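Local coordinates for hypothetical membrane protein (Corynebacterium glutamicum, PDB 6JSA), which binds heme in its C-terminal HtaA domain, the part captured here, and probably hands heme on within the corynebacterial heme-uptake machinery, at residues 13-18 and 155-160; 116-121 and 134-139; 34-39 and 65-70. All coordinates share one frame; numbering follows the deposited sequence.

Contact 1: 13-18 and 155-160. With HEM (protoporphyrin IX containing Fe), chain B.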
loop_
_atom_site.group_PDB
_atom_site.type_symbol
_atom_site.label_atom_id
_atom_site.label_comp_id
_atom_site.label_asym_id
_atom_site.label_seq_id
_atom_site.Cartn_x
_atom_site.Cartn_y
_atom_site.Cartn_z
ATOM N N GLY A 13 3.176 -0.893 6.481
ATOM C CA GLY A 13 2.532 -1.897 7.297
ATOM C C GLY A 13 1.039 -2.059 7.108
ATOM O O GLY A 13 0.436 -2.872 7.814
ATOM N N VAL A 14 0.440 -1.339 6.160
ATOM C CA VAL A 14 -1.007 -1.228 5.988
ATOM C C VAL A 14 -1.570 -0.423 7.151
ATOM O O VAL A 14 -1.854 0.770 7.000
ATOM C CB VAL A 14 -1.724 -2.574 5.759
ATOM C CG1 VAL A 14 -3.205 -2.329 5.524
ATOM C CG2 VAL A 14 -1.107 -3.294 4.557
ATOM N N LYS A 15 -1.703 -1.048 8.320
ATOM C CA LYS A 15 -2.000 -0.312 9.546
ATOM C C LYS A 15 -1.568 -1.183 10.714
ATOM O O LYS A 15 -1.954 -2.354 10.780
ATOM C CB LYS A 15 -3.493 0.022 9.660
ATOM C CG LYS A 15 -3.819 1.035 10.756
ATOM C CD LYS A 15 -5.299 1.368 10.745
ATOM C CE LYS A 15 -5.699 2.503 11.694
ATOM N NZ LYS A 15 -5.036 2.515 13.018
ATOM N N ALA A 16 -0.764 -0.625 11.627
ATOM C CA ALA A 16 -0.239 -1.447 12.718
ATOM C C ALA A 16 -1.365 -2.066 13.539
ATOM O O ALA A 16 -1.313 -3.255 13.887
ATOM C CB ALA A 16 0.685 -0.630 13.614
ATOM N N SER A 17 -2.399 -1.281 13.854
ATOM C CA SER A 17 -3.488 -1.825 14.656
ATOM C C SER A 17 -4.244 -2.914 13.902
ATOM O O SER A 17 -4.789 -3.831 14.524
ATOM C CB SER A 17 -4.414 -0.705 15.140
ATOM O OG SER A 17 -5.076 -0.075 14.062
ATOM N N PHE A 18 -4.294 -2.831 12.569
ATOM C CA PHE A 18 -4.895 -3.907 11.784
ATOM C C PHE A 18 -4.073 -5.188 11.871
ATOM O O PHE A 18 -4.634 -6.275 12.041
ATOM C CB PHE A 18 -5.077 -3.478 10.327
ATOM C CG PHE A 18 -5.828 -4.478 9.493
ATOM C CD1 PHE A 18 -7.160 -4.752 9.772
ATOM C CD2 PHE A 18 -5.216 -5.134 8.439
ATOM C CE1 PHE A 18 -7.877 -5.657 9.014
ATOM C CE2 PHE A 18 -5.923 -6.047 7.667
ATOM C CZ PHE A 18 -7.261 -6.311 7.959
ATOM N N GLN A 155 -6.312 7.643 9.027
ATOM C CA GLN A 155 -4.888 7.540 8.738
ATOM C C GLN A 155 -4.440 6.089 8.872
ATOM O O GLN A 155 -4.592 5.478 9.935
ATOM C CB GLN A 155 -4.101 8.412 9.710
ATOM C CG GLN A 155 -4.471 9.881 9.655
ATOM C CD GLN A 155 -4.292 10.479 8.268
ATOM O OE1 GLN A 155 -5.267 10.722 7.545
ATOM N NE2 GLN A 155 -3.048 10.731 7.893
ATOM N N LEU A 156 -3.869 5.548 7.804
ATOM C CA LEU A 156 -3.278 4.221 7.834
ATOM C C LEU A 156 -1.822 4.356 8.282
ATOM O O LEU A 156 -1.381 5.432 8.689
ATOM C CB LEU A 156 -3.424 3.559 6.466
ATOM C CG LEU A 156 -4.854 3.408 5.938
ATOM C CD1 LEU A 156 -4.831 2.640 4.621
ATOM C CD2 LEU A 156 -5.784 2.734 6.961
ATOM N N ASP A 157 -1.049 3.272 8.224
ATOM C CA ASP A 157 0.383 3.412 8.428
ATOM C C ASP A 157 0.954 4.314 7.337
ATOM O O ASP A 157 0.488 4.290 6.193
ATOM C CB ASP A 157 1.078 2.060 8.272
ATOM C CG ASP A 157 1.046 1.195 9.523
ATOM O OD1 ASP A 157 0.606 1.644 10.598
ATOM O OD2 ASP A 157 1.481 0.026 9.408
ATOM N N PRO A 158 1.981 5.094 7.647
ATOM C CA PRO A 158 2.670 5.852 6.596
ATOM C C PRO A 158 3.454 4.904 5.699
ATOM O O PRO A 158 3.817 3.786 6.081
ATOM C CB PRO A 158 3.614 6.759 7.389
ATOM C CG PRO A 158 3.927 5.957 8.615
ATOM C CD PRO A 158 2.640 5.243 8.958
ATOM N N ILE A 159 3.709 5.353 4.475
ATOM C CA ILE A 159 4.465 4.568 3.503
ATOM C C ILE A 159 5.760 5.294 3.170
ATOM O O ILE A 159 5.789 6.526 3.075
ATOM C CB ILE A 159 3.640 4.264 2.230
ATOM C CG1 ILE A 159 4.408 3.320 1.299
ATOM C CG2 ILE A 159 3.202 5.541 1.512
ATOM C CD1 ILE A 159 3.529 2.637 0.264
ATOM N N SER A 160 6.843 4.531 3.015
ATOM C CA SER A 160 8.113 5.087 2.578
ATOM C C SER A 160 8.639 4.285 1.401
ATOM O O SER A 160 8.304 3.110 1.220
ATOM C CB SER A 160 9.157 5.108 3.698
ATOM O OG SER A 160 9.338 3.818 4.242
HETATM C CHA HEM B . -12.141 -4.771 14.465
HETATM C CHB HEM B . -15.409 -8.288 15.025
HETATM C CHC HEM B . -15.104 -9.309 10.304
HETATM C CHD HEM B . -12.138 -5.547 9.680
HETATM C C1A HEM B . -13.026 -5.657 15.033
HETATM C C2A HEM B . -13.329 -5.755 16.448
HETATM C C3A HEM B . -14.231 -6.726 16.615
HETATM C C4A HEM B . -14.539 -7.258 15.298
HETATM C CMA HEM B . -14.853 -7.210 17.949
HETATM C CAA HEM B . -12.647 -4.912 17.535
HETATM C CBA HEM B . -11.273 -5.559 17.744
HETATM C CGA HEM B . -10.429 -4.789 18.727
HETATM O O1A HEM B . -10.704 -3.589 18.963
HETATM O O2A HEM B . -9.459 -5.374 19.265
HETATM C C1B HEM B . -15.572 -8.916 13.811
HETATM C C2B HEM B . -16.329 -10.125 13.565
HETATM C C3B HEM B . -16.251 -10.408 12.254
HETATM C C4B HEM B . -15.432 -9.379 11.642
HETATM C CMB HEM B . -17.077 -10.886 14.672
HETATM C CAB HEM B . -16.857 -11.572 11.436
HETATM C CBB HEM B . -17.521 -12.619 11.940
HETATM C C1C HEM B . -14.302 -8.360 9.709
HETATM C C2C HEM B . -14.067 -8.237 8.286
HETATM C C3C HEM B . -13.223 -7.218 8.103
HETATM C C4C HEM B . -12.929 -6.639 9.406
HETATM C CMC HEM B . -14.658 -9.159 7.198
HETATM C CAC HEM B . -12.697 -6.735 6.731
HETATM C CBC HEM B . -11.411 -6.380 6.574
HETATM C C1D HEM B . -11.907 -5.003 10.920
HETATM C C2D HEM B . -11.087 -3.845 11.176
HETATM C C3D HEM B . -11.083 -3.627 12.490
HETATM C C4D HEM B . -11.892 -4.651 13.117
HETATM C CMD HEM B . -10.367 -3.022 10.096
HETATM C CAD HEM B . -10.323 -2.509 13.234
HETATM C CBD HEM B . -8.976 -3.091 13.685
HETATM C CGD HEM B . -8.145 -2.010 14.326
HETATM O O1D HEM B . -8.313 -1.749 15.543
HETATM O O2D HEM B . -7.305 -1.404 13.614
HETATM N NA HEM B . -13.782 -6.589 14.353
HETATM N NB HEM B . -15.026 -8.493 12.617
HETATM N NC HEM B . -13.596 -7.364 10.366
HETATM N ND HEM B . -12.390 -5.479 12.126
HETATM FE FE HEM B . -13.464 -7.180 12.403
HETATM O O HOH W 1 4.399 1.553 7.500
HETATM O O HOH W 2 -2.992 4.339 11.939
#
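Asp-157 grips the turn at 13-16 with both its side chain and its backbone. Its OD1 accepts the backbone N-H of Ala-16, with N to OD1 at 2.8 Å and the donor standing 37° out of the carboxylate plane. Its own N donates to Val-14 O at 2.9 Å, meeting that carbonyl from above its plane. With CG turned back beside the backbone N (chi1 -83°), the carboxylate lies close over the turn, where OD2 comes within 3.0 Å of Gly-13 CA. Water 1 adds a bridge from Gly-13 N to Pro-158 O.

Next to this grip, Lys-15 runs out extended; its side chain crosses that of Leu-156 at about a right angle, with CD 4.1 Å from Leu-156 CD2. The chain bends only at its last torsion (chi4 -40°), which brings NZ to Ser-17 OG at 2.8 Å. Water 2 accepts from the same NZ and donates to Gln-155 O. Ser-17 OG in turn donates to the heme carboxylate oxygen O2D at 2.6 Å, while Phe-18 brings CD1 to 3.7 Å from the heme methyl CMD.

Further out, Trp-12 NE1 holds Asp-157 O, and the hydroxyl of Tyr-150, whose side chain touches Lys-15, also bonds the heme. Tyr-21, the axial ligand of the iron, sits on the same helix 16-23.

Lys-15 is the N-cap residue of that helix, and Asp-157 brings an acceptor to the N-H of Ala-16, its first residue, where the helix end would probably favour negative charge. With Lys-15 NZ donating to Ser-17 OG, the hydroxyl is left to donate to the propionate, and the nearby positive charge probably strengthens that bond.

Contact 2: 116-121 and 134-139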
loop_
_atom_site.group_PDB
_atom_site.type_symbol
_atom_site.label_atom_id
_atom_site.label_comp_id
_atom_site.label_asym_id
_atom_site.label_seq_id
_atom_site.Cartn_x
_atom_site.Cartn_y
_atom_site.Cartn_z
ATOM N N GLY A 116 -5.540 4.925 -0.797
ATOM C CA GLY A 116 -5.378 6.095 0.042
ATOM C C GLY A 116 -4.723 7.232 -0.698
ATOM O O GLY A 116 -4.033 7.036 -1.704
ATOM N N THR A 117 -4.967 8.437 -0.196
ATOM C CA THR A 117 -4.278 9.603 -0.714
ATOM C C THR A 117 -3.030 9.865 0.113
ATOM O O THR A 117 -3.003 9.667 1.333
ATOM C CB THR A 117 -5.189 10.827 -0.735
ATOM O OG1 THR A 117 -5.788 10.980 0.549
ATOM C CG2 THR A 117 -6.282 10.654 -1.783
ATOM N N LEU A 118 -1.975 10.281 -0.576
ATOM C CA LEU A 118 -0.669 10.469 0.033
ATOM C C LEU A 118 -0.369 11.947 0.221
ATOM O O LEU A 118 -0.579 12.761 -0.685
ATOM C CB LEU A 118 0.423 9.879 -0.855
ATOM C CG LEU A 118 0.287 8.389 -1.136
ATOM C CD1 LEU A 118 1.467 7.900 -1.957
ATOM C CD2 LEU A 118 0.173 7.604 0.160
ATOM N N ASN A 119 0.164 12.275 1.390
ATOM C CA ASN A 119 0.700 13.600 1.682
ATOM C C ASN A 119 2.138 13.379 2.130
ATOM O O ASN A 119 2.375 12.818 3.207
ATOM C CB ASN A 119 -0.120 14.286 2.773
ATOM C CG ASN A 119 0.423 15.652 3.134
ATOM O OD1 ASN A 119 1.138 16.273 2.352
ATOM N ND2 ASN A 119 0.085 16.127 4.327
ATOM N N PHE A 120 3.095 13.774 1.287
ATOM C CA PHE A 120 4.497 13.494 1.563
ATOM C C PHE A 120 5.051 14.470 2.585
ATOM O O PHE A 120 4.934 15.685 2.420
ATOM C CB PHE A 120 5.324 13.538 0.278
ATOM C CG PHE A 120 5.121 12.334 -0.587
ATOM C CD1 PHE A 120 4.079 12.289 -1.506
ATOM C CD2 PHE A 120 5.942 11.221 -0.454
ATOM C CE1 PHE A 120 3.858 11.162 -2.284
ATOM C CE2 PHE A 120 5.732 10.088 -1.238
ATOM C CZ PHE A 120 4.687 10.063 -2.157
ATOM N N SER A 121 5.639 13.930 3.651
ATOM C CA SER A 121 6.408 14.744 4.582
ATOM C C SER A 121 7.829 14.959 4.077
ATOM O O SER A 121 8.477 15.947 4.441
ATOM C CB SER A 121 6.434 14.067 5.951
ATOM O OG SER A 121 6.925 12.741 5.848
ATOM N N ALA A 134 5.243 9.310 3.213
ATOM C CA ALA A 134 3.945 9.966 3.136
ATOM C C ALA A 134 2.959 9.377 4.130
ATOM O O ALA A 134 2.964 8.171 4.393
ATOM C CB ALA A 134 3.348 9.837 1.735
ATOM N N SER A 135 2.100 10.237 4.669
ATOM C CA SER A 135 0.910 9.754 5.354
ATOM C C SER A 135 -0.083 9.221 4.325
ATOM O O SER A 135 -0.099 9.648 3.162
ATOM C CB SER A 135 0.258 10.883 6.159
ATOM O OG SER A 135 -0.206 11.907 5.298
ATOM N N VAL A 136 -0.907 8.270 4.767
ATOM C CA VAL A 136 -1.861 7.563 3.915
ATOM C C VAL A 136 -3.255 7.757 4.502
ATOM O O VAL A 136 -3.543 7.279 5.606
ATOM C CB VAL A 136 -1.523 6.066 3.810
ATOM C CG1 VAL A 136 -2.509 5.374 2.888
ATOM C CG2 VAL A 136 -0.076 5.856 3.336
ATOM N N SER A 137 -4.124 8.435 3.757
ATOM C CA SER A 137 -5.487 8.730 4.189
ATOM C C SER A 137 -6.444 7.837 3.417
ATOM O O SER A 137 -6.510 7.910 2.189
ATOM C CB SER A 137 -5.821 10.192 3.910
ATOM O OG SER A 137 -5.015 11.049 4.689
ATOM N N LEU A 138 -7.196 7.016 4.140
ATOM C CA LEU A 138 -7.989 5.960 3.527
ATOM C C LEU A 138 -9.046 6.517 2.573
ATOM O O LEU A 138 -9.759 7.473 2.893
ATOM C CB LEU A 138 -8.665 5.159 4.635
ATOM C CG LEU A 138 -9.441 3.905 4.257
ATOM C CD1 LEU A 138 -8.508 2.868 3.658
ATOM C CD2 LEU A 138 -10.137 3.365 5.490
ATOM N N SER A 139 -9.165 5.885 1.405
ATOM C CA SER A 139 -10.145 6.256 0.395
ATOM C C SER A 139 -11.516 5.651 0.704
ATOM O O SER A 139 -11.680 4.831 1.611
ATOM C CB SER A 139 -9.697 5.732 -0.966
ATOM O OG SER A 139 -9.771 4.312 -0.970
HETATM O O HOH W 3 -2.554 11.495 3.493
#
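Thr-117 O is gripped from two sources: Ser-137 N donates to it at 2.9 Å, lying in the carbonyl plane, and water 3 donates to it at 2.9 Å. The CA-H of Val-136 also points at this oxygen. Water 3 gives its other hydrogen to Ser-137 OG, 2.8 Å from the water oxygen, and is hydrogen-bonded to Ser-135 OG as well, so it ties two serines of strand 129-138 to the carbonyl of the opposite strand. The end of the Gln-155 side chain is a further polar neighbour of Ser-137 OG.

The ladder is antiparallel. Thr-117 with Ser-137 and Asn-119 with Ser-135 are the hydrogen-bonded pairs, each closed by two backbone bonds; the longest of the four runs from Asn-119 N to Ser-135 O, 3.2 Å. Gly-116, Leu-118 and Phe-120 face Leu-138, Val-136 and Ala-134 in the non-hydrogen-bonded pairs.

These pairs make the apolar face. Phe-120 CG lies beside its own backbone N (chi1 -75°), and the ring turns a face to Ala-134, whose CB is 3.7 Å from the ring centroid and 13° off its normal, a CH-pi contact. Leu-118 and Val-136 lie side by side, pointing the same way, with CD2 to CG2 at 3.6 Å. Ile-159 touches both, and Ile-85 lies against Leu-118 and Phe-120. Past the ladder, Ser-139 is the N-cap of helix 140-145, its OG bonded to Gly-142 N and to Val-114 O.

The hairpin 113-125/129-138 is therefore two-sided: hydroxyls, an amide and a bridging water line the face of Thr-117, Asn-119, Ser-135 and Ser-137, while its buried hydrocarbon face contributes packing without polar side-chain groups that would need partners.

Contact 3: 34-39 and 65-70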
loop_
_atom_site.group_PDB
_atom_site.type_symbol
_atom_site.label_atom_id
_atom_site.label_comp_id
_atom_site.label_asym_id
_atom_site.label_seq_id
_atom_site.Cartn_x
_atom_site.Cartn_y
_atom_site.Cartn_z
ATOM N N ASN A 34 3.146 -13.188 -0.934
ATOM C CA ASN A 34 3.575 -13.751 -2.211
ATOM C C ASN A 34 4.335 -12.630 -2.911
ATOM O O ASN A 34 3.728 -11.695 -3.440
ATOM C CB ASN A 34 2.370 -14.218 -3.018
ATOM C CG ASN A 34 2.724 -15.263 -4.050
ATOM O OD1 ASN A 34 3.442 -16.223 -3.762
ATOM N ND2 ASN A 34 2.223 -15.085 -5.260
ATOM N N GLY A 35 5.660 -12.713 -2.898
ATOM C CA GLY A 35 6.454 -11.669 -3.507
ATOM C C GLY A 35 6.611 -10.436 -2.655
ATOM O O GLY A 35 6.988 -9.387 -3.182
ATOM N N VAL A 36 6.328 -10.537 -1.353
ATOM C CA VAL A 36 6.388 -9.439 -0.391
ATOM C C VAL A 36 7.053 -9.990 0.865
ATOM O O VAL A 36 6.830 -11.150 1.229
ATOM C CB VAL A 36 4.955 -8.935 -0.064
ATOM C CG1 VAL A 36 4.949 -7.850 1.022
ATOM C CG2 VAL A 36 4.257 -8.466 -1.326
ATOM N N GLY A 37 7.894 -9.180 1.511
ATOM C CA GLY A 37 8.507 -9.541 2.770
ATOM C C GLY A 37 7.871 -8.824 3.953
ATOM O O GLY A 37 6.863 -8.123 3.832
ATOM N N PHE A 38 8.492 -8.991 5.121
ATOM C CA PHE A 38 7.955 -8.407 6.350
ATOM C C PHE A 38 9.076 -8.194 7.358
ATOM O O PHE A 38 9.810 -9.132 7.678
ATOM C CB PHE A 38 6.861 -9.305 6.949
ATOM C CG PHE A 38 6.154 -8.707 8.137
ATOM C CD1 PHE A 38 5.240 -7.670 7.978
ATOM C CD2 PHE A 38 6.407 -9.177 9.415
ATOM C CE1 PHE A 38 4.580 -7.122 9.086
ATOM C CE2 PHE A 38 5.746 -8.642 10.517
ATOM C CZ PHE A 38 4.846 -7.608 10.350
ATOM N N ASP A 39 9.191 -6.971 7.864
ATOM C CA ASP A 39 10.218 -6.582 8.822
ATOM C C ASP A 39 9.804 -5.238 9.404
ATOM O O ASP A 39 9.152 -4.442 8.720
ATOM C CB ASP A 39 11.578 -6.440 8.121
ATOM C CG ASP A 39 12.750 -6.585 9.068
ATOM O OD1 ASP A 39 12.609 -7.281 10.093
ATOM O OD2 ASP A 39 13.815 -6.004 8.774
ATOM N N GLY A 65 3.558 -8.341 -6.180
ATOM C CA GLY A 65 3.407 -9.031 -4.918
ATOM C C GLY A 65 2.056 -8.781 -4.269
ATOM O O GLY A 65 1.384 -7.770 -4.507
ATOM N N SER A 66 1.668 -9.717 -3.410
ATOM C CA SER A 66 0.382 -9.641 -2.737
ATOM C C SER A 66 0.495 -10.004 -1.262
ATOM O O SER A 66 1.362 -10.782 -0.846
ATOM C CB SER A 66 -0.653 -10.537 -3.412
ATOM O OG SER A 66 -0.215 -11.873 -3.435
ATOM N N ILE A 67 -0.415 -9.418 -0.488
ATOM C CA ILE A 67 -0.652 -9.743 0.912
ATOM C C ILE A 67 -2.064 -10.296 1.004
ATOM O O ILE A 67 -2.994 -9.715 0.432
ATOM C CB ILE A 67 -0.547 -8.488 1.794
ATOM C CG1 ILE A 67 0.777 -7.755 1.560
ATOM C CG2 ILE A 67 -0.759 -8.864 3.261
ATOM C CD1 ILE A 67 0.745 -6.345 2.069
ATOM N N HIS A 68 -2.232 -11.391 1.744
ATOM C CA HIS A 68 -3.533 -12.041 1.894
ATOM C C HIS A 68 -3.830 -12.171 3.385
ATOM O O HIS A 68 -3.260 -13.028 4.069
ATOM C CB HIS A 68 -3.525 -13.402 1.209
ATOM C CG HIS A 68 -4.885 -14.002 1.043
ATOM N ND1 HIS A 68 -5.103 -15.158 0.325
ATOM C CD2 HIS A 68 -6.099 -13.608 1.499
ATOM C CE1 HIS A 68 -6.391 -15.449 0.346
ATOM N NE2 HIS A 68 -7.017 -14.524 1.052
ATOM N N PHE A 69 -4.721 -11.315 3.894
ATOM C CA PHE A 69 -5.152 -11.365 5.290
ATOM C C PHE A 69 -6.353 -12.290 5.420
ATOM O O PHE A 69 -7.257 -12.266 4.583
ATOM C CB PHE A 69 -5.594 -9.979 5.759
ATOM C CG PHE A 69 -4.507 -8.936 5.772
ATOM C CD1 PHE A 69 -3.591 -8.877 6.811
ATOM C CD2 PHE A 69 -4.436 -7.981 4.765
ATOM C CE1 PHE A 69 -2.618 -7.900 6.845
ATOM C CE2 PHE A 69 -3.457 -7.003 4.791
ATOM C CZ PHE A 69 -2.550 -6.961 5.831
ATOM N N THR A 70 -6.379 -13.083 6.492
ATOM C CA THR A 70 -7.543 -13.907 6.806
ATOM C C THR A 70 -7.837 -13.829 8.295
ATOM O O THR A 70 -6.961 -13.531 9.110
ATOM C CB THR A 70 -7.338 -15.370 6.403
ATOM O OG1 THR A 70 -6.177 -15.884 7.060
ATOM C CG2 THR A 70 -7.181 -15.502 4.897
#
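Asn-34 and Ser-66 form one antiparallel hydrogen-bonded pair, and the tight part of the contact is built round it. Asn-34 N donates to Ser-66 O at 3.0 Å, in the carbonyl plane, and Ser-66 N returns a bond to Asn-34 O at 2.9 Å, tilted 20° from the plane of the Asn-34 carbonyl. The same Asn-34 O also faces the CA-H of Gly-65, with O to CA at 3.1 Å. Beside the pair, Ser-66 OG lies 3.5 Å from Asn-34 CB. Val-36 closes in over this end of the strand: CG2, placed beside its own backbone N while CG1 takes the anti position (chi1 176°), rests 3.6 Å from Ser-66 N and against the Gly-65 carbonyl carbon. Gly-65, lacking a side chain, lets Val-36 and the carbonyl of Asn-34 come this near.

Elsewhere the contact is looser. Toward the interior, Val-36 CG1 only grazes Ile-67 CG1 at 4.2 Å; these two share Phe-43 and Phe-45 of strand 42-53 as common neighbours. On the outer face, which Asn-34 shares with Ser-66, the Asn-34 side chain is exposed. Gly-35, exposed too, carries the left-handed backbone conformation that swings the chain off the pair.

Beyond Val-36 the two segments part: strand 37-39 pairs with strand 42-53, whereas strand 66-71 goes on between strands 30-34 and 76-88. This is a glycine-containing turn at the end of a strand pair, in which a chain leaves one antiparallel partner for another, in the beta-rich HtaA domain and away from its heme site.

In the fold
From the N terminus, contact 1 opens first, just after strand 3-12, and closes last, so 13-18 and 155-160 enclose the other two. Inside this long loop contact 3 closes before contact 2 opens: the two are in series, on opposite sides of the chain's centre and about 11 Å apart at their nearest atoms. Contact 2 is the local closure of a hairpin, whose strand 129-138 borders strand 159-165; Leu-156 N and Val-136 O, 2.8 Å apart, join it to contact 1. Contact 3 reaches contact 1 by packing, Phe-18 CE2 lying 3.7 Å from Phe-69 CG. Contact 1 thus meets contact 2 through 155-160 and contact 3 through 13-18, on the heme side.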